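Local coordinates for protein tryptophan decarboxylase 1 (Oryza sativa subsp. japonica, PDB 6KHO) that uses pyridoxal 5'-phosphate to decarboxylate L-tryptophan to tryptamine and 5-hydroxy-L-tryptophan to serotonin, at residues L152-F156 with V318-I324; T264-V270 with A293-A299; G421-F425 with W502-K506. All blocks are in the same frame, centred on the assembly; numbering follows the deposited sequence.

In the fold
Followed from the N terminus, the chain first lays down the loop 152-156, after helix 133-149, and much later brings 318-324 back to it, so that contact 1 closes a loop of about 160 residues. Contact 2 is nested within that loop: strand 262-269, helix 281-289 and strand 294-298 form a beta-alpha-beta unit whose two strands pair. The two contacts meet in the mixed sheet of the cofactor-binding domain, where strand 323-326 lies beside strand 294-298 and Ser323 reaches His296 and Trp294. Contact 3 opens only after both have closed. It joins the loop leading into strand 425-427, and that strand's first residue, to the C-terminal helix 495-513, its centre about 38 Å from that of contact 2.

Contact 1 of 3, residues L152-F156 with V318-I324; sequences LPTSF and VERVDSI
The phenyl ring of Phe156 meets Ile324 with one face and the carbonyl of Val318 with its edge. Ile324 CG2 sits over that face, 4.1 Å from Phe156 CE1, the two side chains crossing at about a right angle. At the rim, Val318 O lies in the ring plane 3.3 Å from Phe156 CE2, and Ser323 CA also lies near that plane. A second carbonyl, Pro153 O, is at the edge as well. CG of Phe156 stands anti to its own carbonyl carbon (chi1 -77°), which carries the ring toward 318-324, and its CZ reaches Val321 CG2 at 3.9 Å. The case shows how an inserted aromatic ring can seat an irregular loop against a sheet: 318-324 is the entry to strand 323-326 of the central mixed sheet found in decarboxylases of this PLP-dependent family, while 152-156 lies between helix 133-149 and strand 168-172. Asp322 OD2 bonds to the amide of Val295 in the neighbouring strand 294-298. Beside the ring, the pyrrolidine of Pro153 packs CG against Glu319 CB at 3.6 Å and CD against Val318 CG1 at 3.7 Å. The polar link is a water, which donates to Glu319 O at 2.8 Å and also bonds Ser155 OG. Glu319 itself forms a salt bridge with Arg320, whose NE has a second acidic partner in Asp286.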
ATOM      1  N   LEU A 152      24.790  -5.759   0.574  1.00 32.61           N
ATOM      2  CA  LEU A 152      24.243  -6.603   1.622  1.00 34.70           C
ATOM      3  C   LEU A 152      24.937  -7.965   1.606  1.00 39.32           C
ATOM      4  O   LEU A 152      25.322  -8.456   0.543  1.00 35.05           O
ATOM      5  CB  LEU A 152      22.738  -6.787   1.453  1.00 33.96           C
ATOM      6  CG  LEU A 152      21.862  -5.549   1.655  1.00 32.77           C
ATOM      7  CD1 LEU A 152      20.399  -5.962   1.651  1.00 30.13           C
ATOM      8  CD2 LEU A 152      22.196  -4.836   2.963  1.00 36.01           C
ATOM      9  N   PRO A 153      25.141  -8.575   2.773  1.00 37.68           N
ATOM     10  CA  PRO A 153      25.582  -9.974   2.808  1.00 42.13           C
ATOM     11  C   PRO A 153      24.666 -10.856   1.965  1.00 43.29           C
ATOM     12  O   PRO A 153      23.464 -10.596   1.837  1.00 37.95           O
ATOM     13  CB  PRO A 153      25.492 -10.340   4.295  1.00 36.13           C
ATOM     14  CG  PRO A 153      25.615  -9.038   5.008  1.00 42.12           C
ATOM     15  CD  PRO A 153      25.019  -7.985   4.116  1.00 36.46           C
ATOM     16  N   THR A 154      25.249 -11.915   1.393  1.00 41.26           N
ATOM     17  CA  THR A 154      24.481 -12.799   0.521  1.00 41.82           C
ATOM     18  C   THR A 154      23.384 -13.529   1.279  1.00 38.91           C
ATOM     19  O   THR A 154      22.420 -13.995   0.660  1.00 40.96           O
ATOM     20  CB  THR A 154      25.394 -13.824  -0.171  1.00 44.29           C
ATOM     21  OG1 THR A 154      26.249 -14.433   0.797  1.00 48.65           O
ATOM     22  CG2 THR A 154      26.249 -13.157  -1.224  1.00 47.97           C
ATOM     23  N   SER A 155      23.498 -13.622   2.605  1.00 38.42           N
ATOM     24  CA  SER A 155      22.428 -14.214   3.396  1.00 37.00           C
ATOM     25  C   SER A 155      21.099 -13.469   3.244  1.00 35.19           C
ATOM     26  O   SER A 155      20.055 -14.022   3.604  1.00 35.68           O
ATOM     27  CB  SER A 155      22.841 -14.272   4.870  1.00 37.69           C
ATOM     28  OG  SER A 155      23.226 -12.992   5.349  1.00 37.41           O
ATOM     29  N   PHE A 156      21.100 -12.243   2.713  1.00 34.65           N
ATOM     30  CA  PHE A 156      19.853 -11.495   2.552  1.00 34.85           C
ATOM     31  C   PHE A 156      19.209 -11.653   1.177  1.00 37.18           C
ATOM     32  O   PHE A 156      18.131 -11.092   0.956  1.00 34.84           O
ATOM     33  CB  PHE A 156      20.074 -10.003   2.838  1.00 30.54           C
ATOM     34  CG  PHE A 156      20.160  -9.674   4.308  1.00 33.32           C
ATOM     35  CD1 PHE A 156      19.003  -9.575   5.073  1.00 30.55           C
ATOM     36  CD2 PHE A 156      21.393  -9.478   4.926  1.00 36.38           C
ATOM     37  CE1 PHE A 156      19.060  -9.285   6.437  1.00 28.63           C
ATOM     38  CE2 PHE A 156      21.471  -9.182   6.290  1.00 33.58           C
ATOM     39  CZ  PHE A 156      20.299  -9.091   7.049  1.00 31.96           C
ATOM     40  N   VAL A 318      25.265  -5.622   9.892  1.00 34.79           N
ATOM     41  CA  VAL A 318      23.982  -6.033   9.327  1.00 33.21           C
ATOM     42  C   VAL A 318      23.971  -7.532   9.060  1.00 33.18           C
ATOM     43  O   VAL A 318      22.911  -8.170   9.104  1.00 33.89           O
ATOM     44  CB  VAL A 318      23.668  -5.221   8.048  1.00 34.81           C
ATOM     45  CG1 VAL A 318      24.633  -5.581   6.928  1.00 36.05           C
ATOM     46  CG2 VAL A 318      22.239  -5.462   7.609  1.00 33.99           C
ATOM     47  N   GLU A 319      25.143  -8.131   8.827  1.00 34.32           N
ATOM     48  CA  GLU A 319      25.210  -9.575   8.653  1.00 34.79           C
ATOM     49  C   GLU A 319      24.751 -10.345   9.887  1.00 37.47           C
ATOM     50  O   GLU A 319      24.560 -11.562   9.798  1.00 36.51           O
ATOM     51  CB  GLU A 319      26.640  -9.995   8.276  1.00 38.27           C
ATOM     52  CG  GLU A 319      27.662  -9.843   9.399  1.00 42.49           C
ATOM     53  CD  GLU A 319      28.266  -8.443   9.464  1.00 46.16           C
ATOM     54  OE1 GLU A 319      27.746  -7.512   8.795  1.00 42.77           O
ATOM     55  OE2 GLU A 319      29.265  -8.271  10.198  1.00 53.56           O
ATOM     56  N   ARG A 320      24.559  -9.679  11.025  1.00 32.53           N
ATOM     57  CA  ARG A 320      24.105 -10.339  12.239  1.00 34.36           C
ATOM     58  C   ARG A 320      22.676  -9.982  12.638  1.00 37.65           C
ATOM     59  O   ARG A 320      22.221 -10.447  13.685  1.00 32.36           O
ATOM     60  CB  ARG A 320      25.057 -10.015  13.398  1.00 40.06           C
ATOM     61  CG  ARG A 320      26.502 -10.410  13.119  1.00 38.80           C
ATOM     62  CD  ARG A 320      27.299 -10.648  14.411  1.00 41.14           C
ATOM     63  NE  ARG A 320      27.592  -9.406  15.122  1.00 39.86           N
ATOM     64  CZ  ARG A 320      28.430  -8.466  14.690  1.00 41.52           C
ATOM     65  NH1 ARG A 320      29.074  -8.607  13.537  1.00 41.76           N
ATOM     66  NH2 ARG A 320      28.635  -7.380  15.425  1.00 43.05           N
ATOM     67  N   VAL A 321      21.951  -9.193  11.846  1.00 31.57           N
ATOM     68  CA  VAL A 321      20.582  -8.832  12.182  1.00 29.94           C
ATOM     69  C   VAL A 321      19.626  -9.739  11.417  1.00 31.13           C
ATOM     70  O   VAL A 321      20.019 -10.491  10.533  1.00 30.31           O
ATOM     71  CB  VAL A 321      20.280  -7.339  11.908  1.00 32.59           C
ATOM     72  CG1 VAL A 321      21.276  -6.455  12.623  1.00 28.71           C
ATOM     73  CG2 VAL A 321      20.265  -7.059  10.418  1.00 26.66           C
ATOM     74  N   ASP A 322      18.348  -9.689  11.780  1.00 28.94           N
ATOM     75  CA  ASP A 322      17.367 -10.548  11.135  1.00 26.29           C
ATOM     76  C   ASP A 322      16.725  -9.915   9.906  1.00 28.13           C
ATOM     77  O   ASP A 322      16.297 -10.640   8.995  1.00 25.03           O
ATOM     78  CB  ASP A 322      16.286 -10.922  12.139  1.00 27.27           C
ATOM     79  CG  ASP A 322      16.834 -11.806  13.238  1.00 30.03           C
ATOM     80  OD1 ASP A 322      17.037 -13.001  12.966  1.00 33.74           O
ATOM     81  OD2 ASP A 322      17.097 -11.297  14.336  1.00 31.62           O
ATOM     82  N   SER A 323      16.647  -8.591   9.863  1.00 27.97           N
ATOM     83  CA  SER A 323      15.921  -7.924   8.790  1.00 26.86           C
ATOM     84  C   SER A 323      16.379  -6.476   8.708  1.00 28.27           C
ATOM     85  O   SER A 323      16.869  -5.905   9.684  1.00 25.15           O
ATOM     86  CB  SER A 323      14.414  -8.007   9.015  1.00 25.66           C
ATOM     87  OG  SER A 323      14.066  -7.443  10.262  1.00 26.24           O
ATOM     88  N   ILE A 324      16.213  -5.892   7.523  1.00 26.90           N
ATOM     89  CA  ILE A 324      16.595  -4.505   7.278  1.00 24.84           C
ATOM     90  C   ILE A 324      15.671  -3.968   6.192  1.00 26.44           C
ATOM     91  O   ILE A 324      15.333  -4.681   5.244  1.00 25.77           O
ATOM     92  CB  ILE A 324      18.085  -4.375   6.876  1.00 25.13           C
ATOM     93  CG1 ILE A 324      18.433  -2.922   6.511  1.00 30.97           C
ATOM     94  CG2 ILE A 324      18.419  -5.277   5.711  1.00 29.32           C
ATOM     95  CD1 ILE A 324      19.941  -2.620   6.508  1.00 32.20           C
TER
HETATM   96  O   HOH W   1      24.680 -13.038   7.424  1.00 39.98           O

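Contact 2 of 3, residues T264-V270 with A293-A299. With PLP (pyridoxal-5'-phosphate), chain C.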
ATOM      1  N   THR A 264      11.838  -9.608  22.930  1.00 31.45           N
ATOM      2  CA  THR A 264      11.315 -10.195  21.706  1.00 32.71           C
ATOM      3  C   THR A 264      11.874  -9.574  20.433  1.00 30.48           C
ATOM      4  O   THR A 264      12.084 -10.300  19.457  1.00 30.13           O
ATOM      5  CB  THR A 264       9.777 -10.101  21.711  1.00 32.41           C
ATOM      6  OG1 THR A 264       9.249 -10.948  22.749  1.00 33.20           O
ATOM      7  CG2 THR A 264       9.172 -10.511  20.363  1.00 32.43           C
ATOM      8  N   TYR A 265      12.186  -8.277  20.433  1.00 29.39           N
ATOM      9  CA  TYR A 265      12.427  -7.548  19.191  1.00 29.56           C
ATOM     10  C   TYR A 265      13.096  -6.225  19.529  1.00 27.51           C
ATOM     11  O   TYR A 265      12.683  -5.544  20.473  1.00 31.20           O
ATOM     12  CB  TYR A 265      11.099  -7.327  18.457  1.00 25.31           C
ATOM     13  CG  TYR A 265      11.124  -6.651  17.086  1.00 25.05           C
ATOM     14  CD1 TYR A 265      11.434  -5.305  16.939  1.00 26.75           C
ATOM     15  CD2 TYR A 265      10.744  -7.363  15.949  1.00 25.78           C
ATOM     16  CE1 TYR A 265      11.401  -4.696  15.665  1.00 28.06           C
ATOM     17  CE2 TYR A 265      10.703  -6.769  14.682  1.00 26.31           C
ATOM     18  CZ  TYR A 265      11.036  -5.444  14.547  1.00 28.12           C
ATOM     19  OH  TYR A 265      10.952  -4.864  13.288  1.00 29.57           O
ATOM     20  N   VAL A 266      14.134  -5.880  18.770  1.00 26.68           N
ATOM     21  CA  VAL A 266      14.827  -4.600  18.892  1.00 29.13           C
ATOM     22  C   VAL A 266      14.833  -3.915  17.524  1.00 30.56           C
ATOM     23  O   VAL A 266      15.163  -4.544  16.515  1.00 27.69           O
ATOM     24  CB  VAL A 266      16.277  -4.779  19.394  1.00 29.21           C
ATOM     25  CG1 VAL A 266      16.967  -3.440  19.508  1.00 32.18           C
ATOM     26  CG2 VAL A 266      16.329  -5.535  20.747  1.00 31.10           C
ATOM     27  N   CYS A 267      14.503  -2.623  17.490  1.00 31.13           N
ATOM     28  CA  CYS A 267      14.637  -1.821  16.275  1.00 30.09           C
ATOM     29  C   CYS A 267      15.839  -0.896  16.404  1.00 32.17           C
ATOM     30  O   CYS A 267      15.891  -0.068  17.316  1.00 35.90           O
ATOM     31  CB  CYS A 267      13.373  -1.002  15.998  1.00 31.19           C
ATOM     32  SG  CYS A 267      13.402  -0.164  14.358  1.00 34.09           S
ATOM     33  N   ALA A 268      16.803  -1.042  15.504  1.00 31.09           N
ATOM     34  CA  ALA A 268      17.923  -0.117  15.383  1.00 31.64           C
ATOM     35  C   ALA A 268      17.708   0.753  14.154  1.00 35.20           C
ATOM     36  O   ALA A 268      17.270   0.258  13.111  1.00 35.23           O
ATOM     37  CB  ALA A 268      19.250  -0.865  15.256  1.00 33.17           C
ATOM     38  N   THR A 269      18.003   2.047  14.268  1.00 34.14           N
ATOM     39  CA  THR A 269      17.794   2.979  13.164  1.00 32.52           C
ATOM     40  C   THR A 269      19.125   3.530  12.674  1.00 34.68           C
ATOM     41  O   THR A 269      19.935   4.017  13.473  1.00 35.08           O
ATOM     42  CB  THR A 269      16.874   4.138  13.574  1.00 32.29           C
ATOM     43  OG1 THR A 269      15.605   3.620  13.977  1.00 32.78           O
ATOM     44  CG2 THR A 269      16.652   5.109  12.383  1.00 34.08           C
ATOM     45  N   VAL A 270      19.341   3.463  11.362  1.00 30.49           N
ATOM     46  CA  VAL A 270      20.465   4.124  10.708  1.00 30.46           C
ATOM     47  C   VAL A 270      19.898   5.338   9.978  1.00 35.23           C
ATOM     48  O   VAL A 270      19.292   5.210   8.904  1.00 32.40           O
ATOM     49  CB  VAL A 270      21.212   3.184   9.756  1.00 32.89           C
ATOM     50  CG1 VAL A 270      22.331   3.939   9.037  1.00 31.44           C
ATOM     51  CG2 VAL A 270      21.774   1.998  10.531  1.00 34.25           C
ATOM     52  N   ALA A 293      16.624 -12.203  20.654  1.00 28.74           N
ATOM     53  CA  ALA A 293      15.600 -11.275  20.201  1.00 31.63           C
ATOM     54  C   ALA A 293      15.807 -10.948  18.723  1.00 28.56           C
ATOM     55  O   ALA A 293      16.937 -10.907  18.229  1.00 28.99           O
ATOM     56  CB  ALA A 293      15.637  -9.995  21.038  1.00 30.51           C
ATOM     57  N   TRP A 294      14.697 -10.716  18.018  1.00 29.58           N
ATOM     58  CA  TRP A 294      14.765 -10.266  16.631  1.00 26.89           C
ATOM     59  C   TRP A 294      15.358  -8.862  16.564  1.00 30.23           C
ATOM     60  O   TRP A 294      15.018  -7.993  17.374  1.00 30.95           O
ATOM     61  CB  TRP A 294      13.361 -10.268  16.027  1.00 27.35           C
ATOM     62  CG  TRP A 294      13.264 -10.065  14.554  1.00 30.06           C
ATOM     63  CD1 TRP A 294      13.492  -8.910  13.855  1.00 28.54           C
ATOM     64  CD2 TRP A 294      12.830 -11.035  13.600  1.00 30.56           C
ATOM     65  NE1 TRP A 294      13.264  -9.122  12.511  1.00 29.34           N
ATOM     66  CE2 TRP A 294      12.849 -10.415  12.331  1.00 28.64           C
ATOM     67  CE3 TRP A 294      12.439 -12.379  13.692  1.00 31.45           C
ATOM     68  CZ2 TRP A 294      12.501 -11.097  11.157  1.00 28.23           C
ATOM     69  CZ3 TRP A 294      12.080 -13.049  12.526  1.00 30.94           C
ATOM     70  CH2 TRP A 294      12.107 -12.404  11.281  1.00 26.60           C
ATOM     71  N   VAL A 295      16.260  -8.639  15.610  1.00 25.54           N
ATOM     72  CA  VAL A 295      16.821  -7.313  15.371  1.00 27.83           C
ATOM     73  C   VAL A 295      16.442  -6.860  13.965  1.00 27.90           C
ATOM     74  O   VAL A 295      16.839  -7.487  12.977  1.00 29.98           O
ATOM     75  CB  VAL A 295      18.342  -7.280  15.537  1.00 27.90           C
ATOM     76  CG1 VAL A 295      18.846  -5.883  15.220  1.00 29.66           C
ATOM     77  CG2 VAL A 295      18.726  -7.655  16.976  1.00 30.68           C
ATOM     78  N   HIS A 296      15.703  -5.761  13.875  1.00 28.37           N
ATOM     79  CA  HIS A 296      15.406  -5.113  12.601  1.00 26.45           C
ATOM     80  C   HIS A 296      16.146  -3.781  12.517  1.00 28.39           C
ATOM     81  O   HIS A 296      16.203  -3.032  13.499  1.00 29.54           O
ATOM     82  CB  HIS A 296      13.906  -4.887  12.440  1.00 29.29           C
ATOM     83  CG  HIS A 296      13.546  -4.196  11.159  1.00 28.38           C
ATOM     84  ND1 HIS A 296      13.479  -4.861   9.956  1.00 27.70           N
ATOM     85  CD2 HIS A 296      13.264  -2.899  10.891  1.00 29.04           C
ATOM     86  CE1 HIS A 296      13.152  -4.004   9.000  1.00 31.15           C
ATOM     87  NE2 HIS A 296      13.019  -2.806   9.542  1.00 27.97           N
ATOM     88  N   VAL A 297      16.746  -3.503  11.357  1.00 28.81           N
ATOM     89  CA  VAL A 297      17.394  -2.223  11.088  1.00 27.08           C
ATOM     90  C   VAL A 297      16.467  -1.383  10.202  1.00 31.77           C
ATOM     91  O   VAL A 297      16.116  -1.790   9.085  1.00 28.30           O
ATOM     92  CB  VAL A 297      18.768  -2.417  10.427  1.00 27.75           C
ATOM     93  CG1 VAL A 297      19.354  -1.063  10.005  1.00 30.16           C
ATOM     94  CG2 VAL A 297      19.720  -3.172  11.367  1.00 28.95           C
ATOM     95  N   ASP A 298      16.069  -0.208  10.700  1.00 30.48           N
ATOM     96  CA  ASP A 298      15.299   0.772   9.926  1.00 29.54           C
ATOM     97  C   ASP A 298      16.277   1.766   9.320  1.00 32.77           C
ATOM     98  O   ASP A 298      16.850   2.594  10.041  1.00 30.69           O
ATOM     99  CB  ASP A 298      14.286   1.498  10.815  1.00 30.98           C
ATOM    100  CG  ASP A 298      13.544   2.638  10.082  1.00 34.85           C
ATOM    101  OD1 ASP A 298      13.617   2.742   8.835  1.00 32.18           O
ATOM    102  OD2 ASP A 298      12.861   3.431  10.767  1.00 37.10           O
ATOM    103  N   ALA A 299      16.485   1.676   8.003  1.00 28.28           N
ATOM    104  CA  ALA A 299      17.349   2.605   7.281  1.00 28.36           C
ATOM    105  C   ALA A 299      16.575   3.297   6.169  1.00 29.14           C
ATOM    106  O   ALA A 299      17.075   3.466   5.059  1.00 28.32           O
ATOM    107  CB  ALA A 299      18.576   1.901   6.716  1.00 28.00           C
TER
HETATM  108  N1  PLP C 601      11.584   5.539   9.538  1.00 37.10           N
HETATM  109  C2  PLP C 601      12.514   6.465   9.110  1.00 35.48           C
HETATM  110  C2A PLP C 601      13.908   6.484   9.654  1.00 32.79           C
HETATM  111  C3  PLP C 601      12.157   7.407   8.158  1.00 39.65           C
HETATM  112  O3  PLP C 601      13.082   8.323   7.734  1.00 42.08           O
HETATM  113  C4  PLP C 601      10.873   7.413   7.624  1.00 42.48           C
HETATM  114  C4A PLP C 601      10.597   8.158   6.350  1.00 39.02           C
HETATM  115  C5  PLP C 601       9.938   6.483   8.056  1.00 39.98           C
HETATM  116  C6  PLP C 601      10.299   5.546   9.020  1.00 39.06           C
HETATM  117  C5A PLP C 601       8.550   6.547   7.454  1.00 41.12           C
HETATM  118  O4P PLP C 601       7.765   5.408   7.720  1.00 40.92           O
HETATM  119  P   PLP C 601       6.536   4.994   6.741  1.00 42.61           P
HETATM  120  O1P PLP C 601       5.650   6.179   6.471  1.00 48.93           O
HETATM  121  O2P PLP C 601       5.786   3.881   7.431  1.00 41.05           O
HETATM  122  O3P PLP C 601       7.042   4.508   5.394  1.00 35.88           O
HETATM  123  O   HOH W   2      13.239   4.934  12.986  1.00 33.25           O
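Tyr265 and Trp294 begin a parallel pairing that runs to Thr269 and Asp298, between the two strands of the beta-alpha-beta unit 262-269, 281-289, 294-298. The middle is tight. Val266 N donates to Trp294 O at 2.7 Å, His296 N to Val266 O, Ala268 N to His296 O, and Asp298 N to Ala268 O, again at 2.7 Å; each donor comes nearly along the C=O axis. Beneath this ladder Val266, Val295 and Val297 pack on helix 281-289. The opposite face carries the aromatic groups: the Tyr265 and Trp294 rings lie nearly parallel, at 2°, but slid apart and hardly overlapping, with Tyr265 CE2 3.6 Å from Trp294 CD1. Tyr265 OH lies beside His296 CB and bonds to Thr182, while Ser323 OG is hydrogen-bonded to both Trp294 NE1 and His296 ND1. The hydrogen bonding is less regular at the ends, though the contact is buried throughout. Trp294 N donates to Thr264 O at 3.0 Å from above the carbonyl plane (42° out of it), and Tyr265 N has no partner. At the cofactor end a water bridges Thr269 OG1 and Asp298 OD2, to which it donates at 2.7 Å. With CG of Asp298 anti to the backbone N (chi1 174°) and OD1 held by Ala300 N, OD2 stands 2.8 Å from PLP N1, consistent with a protonated pyridine nitrogen and an electron-withdrawing ring, as in related PLP enzymes.

Contact 3 of 3, residues G421-F425 with W502-K506; sequences GDDRF and WELIK
Asp422, whose CB rests against the edge of the Trp502 indole (CZ2), offers OD1 to two donors of Arg424. Arg424 N reaches the anti lone pair of Asp422 OD1 at 3.0 Å, making an Asx turn, and Arg424 NE its syn lone pair at 3.1 Å. Arg424 NH2 takes the syn lone pair of Asp422 OD2 at 2.9 Å, completing a side-on, two-nitrogen salt bridge in which both oxygens lie somewhat out of the guanidinium plane. The grip is laid over a type I turn from Asp422 to Phe425, a compact example of a side chain bracing the loop that packs on a helix. Across the contact the meeting is aromatic: the indole edge of Trp502 points into the face of Phe425, CH2 coming 3.6 Å from Phe425 CD2 with the planes at 63°, a T-shaped pair. With CG anti to the backbone N (chi1 178°), the indole of Trp502 reaches across to Phe425. Phe425 CZ also touches Ile505 CG2 at 3.9 Å. Lys506 lays its CG over one face of the indole, toward its rim, and brings CD to 3.7 Å from Asp422 OD2. Helix 386-420 and strand 435-440 close round Phe425 and Ile505, so the contact ties the start of strand 425-427 to the C-terminal helix. An alanine in place of Asp422 removes the carboxylate, which would probably leave the Arg424 guanidinium without its mate and free to swing, and the turn unbraced. Lys506 NZ, paired with Glu503, stands 5.6 Å from Asp422 OD2, so charge probably adds only mild attraction to mainly apolar packing.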
ATOM      1  N   GLY A 421      30.009  29.438   9.722  1.00 55.53           N
ATOM      2  CA  GLY A 421      30.649  30.721   9.518  1.00 55.57           C
ATOM      3  C   GLY A 421      29.871  31.920  10.018  1.00 57.69           C
ATOM      4  O   GLY A 421      30.247  33.057   9.717  1.00 61.77           O
ATOM      5  N   ASP A 422      28.794  31.705  10.770  1.00 58.21           N
ATOM      6  CA  ASP A 422      27.962  32.786  11.295  1.00 58.53           C
ATOM      7  C   ASP A 422      27.761  32.515  12.778  1.00 60.01           C
ATOM      8  O   ASP A 422      27.086  31.549  13.146  1.00 60.27           O
ATOM      9  CB  ASP A 422      26.622  32.866  10.556  1.00 56.66           C
ATOM     10  CG  ASP A 422      25.828  34.138  10.880  1.00 58.19           C
ATOM     11  OD1 ASP A 422      25.490  34.368  12.062  1.00 59.03           O
ATOM     12  OD2 ASP A 422      25.519  34.905   9.940  1.00 60.73           O
ATOM     13  N   ASP A 423      28.340  33.370  13.624  1.00 59.98           N
ATOM     14  CA  ASP A 423      28.344  33.119  15.059  1.00 62.21           C
ATOM     15  C   ASP A 423      26.981  33.305  15.706  1.00 59.97           C
ATOM     16  O   ASP A 423      26.842  33.020  16.902  1.00 59.84           O
ATOM     17  CB  ASP A 423      29.372  34.017  15.742  1.00 65.71           C
ATOM     18  CG  ASP A 423      30.780  33.492  15.583  1.00 72.73           C
ATOM     19  OD1 ASP A 423      31.220  33.323  14.421  1.00 74.82           O
ATOM     20  OD2 ASP A 423      31.436  33.234  16.618  1.00 78.03           O
ATOM     21  N   ARG A 424      25.974  33.763  14.963  1.00 55.61           N
ATOM     22  CA  ARG A 424      24.625  33.768  15.511  1.00 56.19           C
ATOM     23  C   ARG A 424      24.012  32.374  15.527  1.00 54.49           C
ATOM     24  O   ARG A 424      23.012  32.154  16.221  1.00 53.03           O
ATOM     25  CB  ARG A 424      23.721  34.697  14.707  1.00 60.04           C
ATOM     26  CG  ARG A 424      23.982  36.176  14.868  1.00 60.14           C
ATOM     27  CD  ARG A 424      23.130  36.944  13.880  1.00 55.31           C
ATOM     28  NE  ARG A 424      23.600  36.751  12.510  1.00 55.49           N
ATOM     29  CZ  ARG A 424      22.925  37.133  11.433  1.00 57.30           C
ATOM     30  NH1 ARG A 424      21.744  37.716  11.574  1.00 54.51           N
ATOM     31  NH2 ARG A 424      23.426  36.929  10.220  1.00 58.92           N
ATOM     32  N   PHE A 425      24.583  31.439  14.776  1.00 55.21           N
ATOM     33  CA  PHE A 425      23.996  30.124  14.575  1.00 55.72           C
ATOM     34  C   PHE A 425      24.931  29.041  15.094  1.00 53.42           C
ATOM     35  O   PHE A 425      26.147  29.233  15.179  1.00 55.13           O
ATOM     36  CB  PHE A 425      23.697  29.885  13.084  1.00 50.22           C
ATOM     37  CG  PHE A 425      22.699  30.846  12.506  1.00 50.11           C
ATOM     38  CD1 PHE A 425      21.342  30.592  12.599  1.00 47.69           C
ATOM     39  CD2 PHE A 425      23.119  32.008  11.878  1.00 51.32           C
ATOM     40  CE1 PHE A 425      20.416  31.470  12.068  1.00 48.90           C
ATOM     41  CE2 PHE A 425      22.200  32.898  11.348  1.00 53.05           C
ATOM     42  CZ  PHE A 425      20.842  32.630  11.445  1.00 51.05           C
ATOM     43  N   TRP A 502      20.242  30.145   2.348  1.00 42.09           N
ATOM     44  CA  TRP A 502      21.071  30.646   3.439  1.00 45.29           C
ATOM     45  C   TRP A 502      20.970  32.161   3.553  1.00 48.71           C
ATOM     46  O   TRP A 502      20.799  32.705   4.652  1.00 46.45           O
ATOM     47  CB  TRP A 502      22.524  30.227   3.233  1.00 44.58           C
ATOM     48  CG  TRP A 502      23.438  30.757   4.307  1.00 50.57           C
ATOM     49  CD1 TRP A 502      24.604  31.445   4.128  1.00 52.22           C
ATOM     50  CD2 TRP A 502      23.261  30.630   5.730  1.00 49.87           C
ATOM     51  NE1 TRP A 502      25.166  31.758   5.351  1.00 50.79           N
ATOM     52  CE2 TRP A 502      24.360  31.272   6.348  1.00 53.02           C
ATOM     53  CE3 TRP A 502      22.282  30.038   6.542  1.00 47.60           C
ATOM     54  CZ2 TRP A 502      24.506  31.336   7.742  1.00 50.68           C
ATOM     55  CZ3 TRP A 502      22.430  30.101   7.927  1.00 49.71           C
ATOM     56  CH2 TRP A 502      23.534  30.750   8.508  1.00 50.10           C
ATOM     57  N   GLU A 503      21.070  32.860   2.415  1.00 47.92           N
ATOM     58  CA  GLU A 503      20.915  34.312   2.412  1.00 48.98           C
ATOM     59  C   GLU A 503      19.568  34.725   2.989  1.00 47.90           C
ATOM     60  O   GLU A 503      19.479  35.709   3.732  1.00 51.14           O
ATOM     61  CB  GLU A 503      21.076  34.859   0.994  1.00 49.79           C
ATOM     62  CG  GLU A 503      22.426  34.557   0.369  1.00 51.78           C
ATOM     63  CD  GLU A 503      23.580  35.096   1.189  1.00 57.42           C
ATOM     64  OE1 GLU A 503      23.453  36.214   1.732  1.00 60.40           O
ATOM     65  OE2 GLU A 503      24.615  34.404   1.293  1.00 63.06           O
ATOM     66  N   LEU A 504      18.511  33.977   2.674  1.00 45.40           N
ATOM     67  CA  LEU A 504      17.190  34.339   3.176  1.00 46.33           C
ATOM     68  C   LEU A 504      17.094  34.118   4.681  1.00 51.10           C
ATOM     69  O   LEU A 504      16.445  34.901   5.390  1.00 50.56           O
ATOM     70  CB  LEU A 504      16.110  33.549   2.431  1.00 47.06           C
ATOM     71  CG  LEU A 504      14.689  33.734   2.965  1.00 48.23           C
ATOM     72  CD1 LEU A 504      14.279  35.191   2.827  1.00 46.98           C
ATOM     73  CD2 LEU A 504      13.683  32.817   2.276  1.00 46.72           C
ATOM     74  N   ILE A 505      17.742  33.063   5.190  1.00 49.46           N
ATOM     75  CA  ILE A 505      17.813  32.848   6.635  1.00 49.61           C
ATOM     76  C   ILE A 505      18.586  33.980   7.301  1.00 49.89           C
ATOM     77  O   ILE A 505      18.124  34.575   8.283  1.00 47.13           O
ATOM     78  CB  ILE A 505      18.454  31.480   6.951  1.00 48.05           C
ATOM     79  CG1 ILE A 505      17.550  30.323   6.500  1.00 48.63           C
ATOM     80  CG2 ILE A 505      18.766  31.365   8.443  1.00 48.80           C
ATOM     81  CD1 ILE A 505      18.310  29.041   6.195  1.00 42.12           C
ATOM     82  N   LYS A 506      19.788  34.272   6.792  1.00 49.65           N
ATOM     83  CA  LYS A 506      20.583  35.378   7.319  1.00 53.54           C
ATOM     84  C   LYS A 506      19.785  36.676   7.316  1.00 56.45           C
ATOM     85  O   LYS A 506      19.704  37.376   8.333  1.00 56.71           O
ATOM     86  CB  LYS A 506      21.866  35.542   6.503  1.00 50.83           C
ATOM     87  CG  LYS A 506      22.940  34.536   6.846  1.00 55.96           C
ATOM     88  CD  LYS A 506      24.311  35.000   6.392  1.00 54.64           C
ATOM     89  CE  LYS A 506      24.277  35.495   4.962  1.00 56.68           C
ATOM     90  NZ  LYS A 506      25.655  35.680   4.416  1.00 63.80           N
TER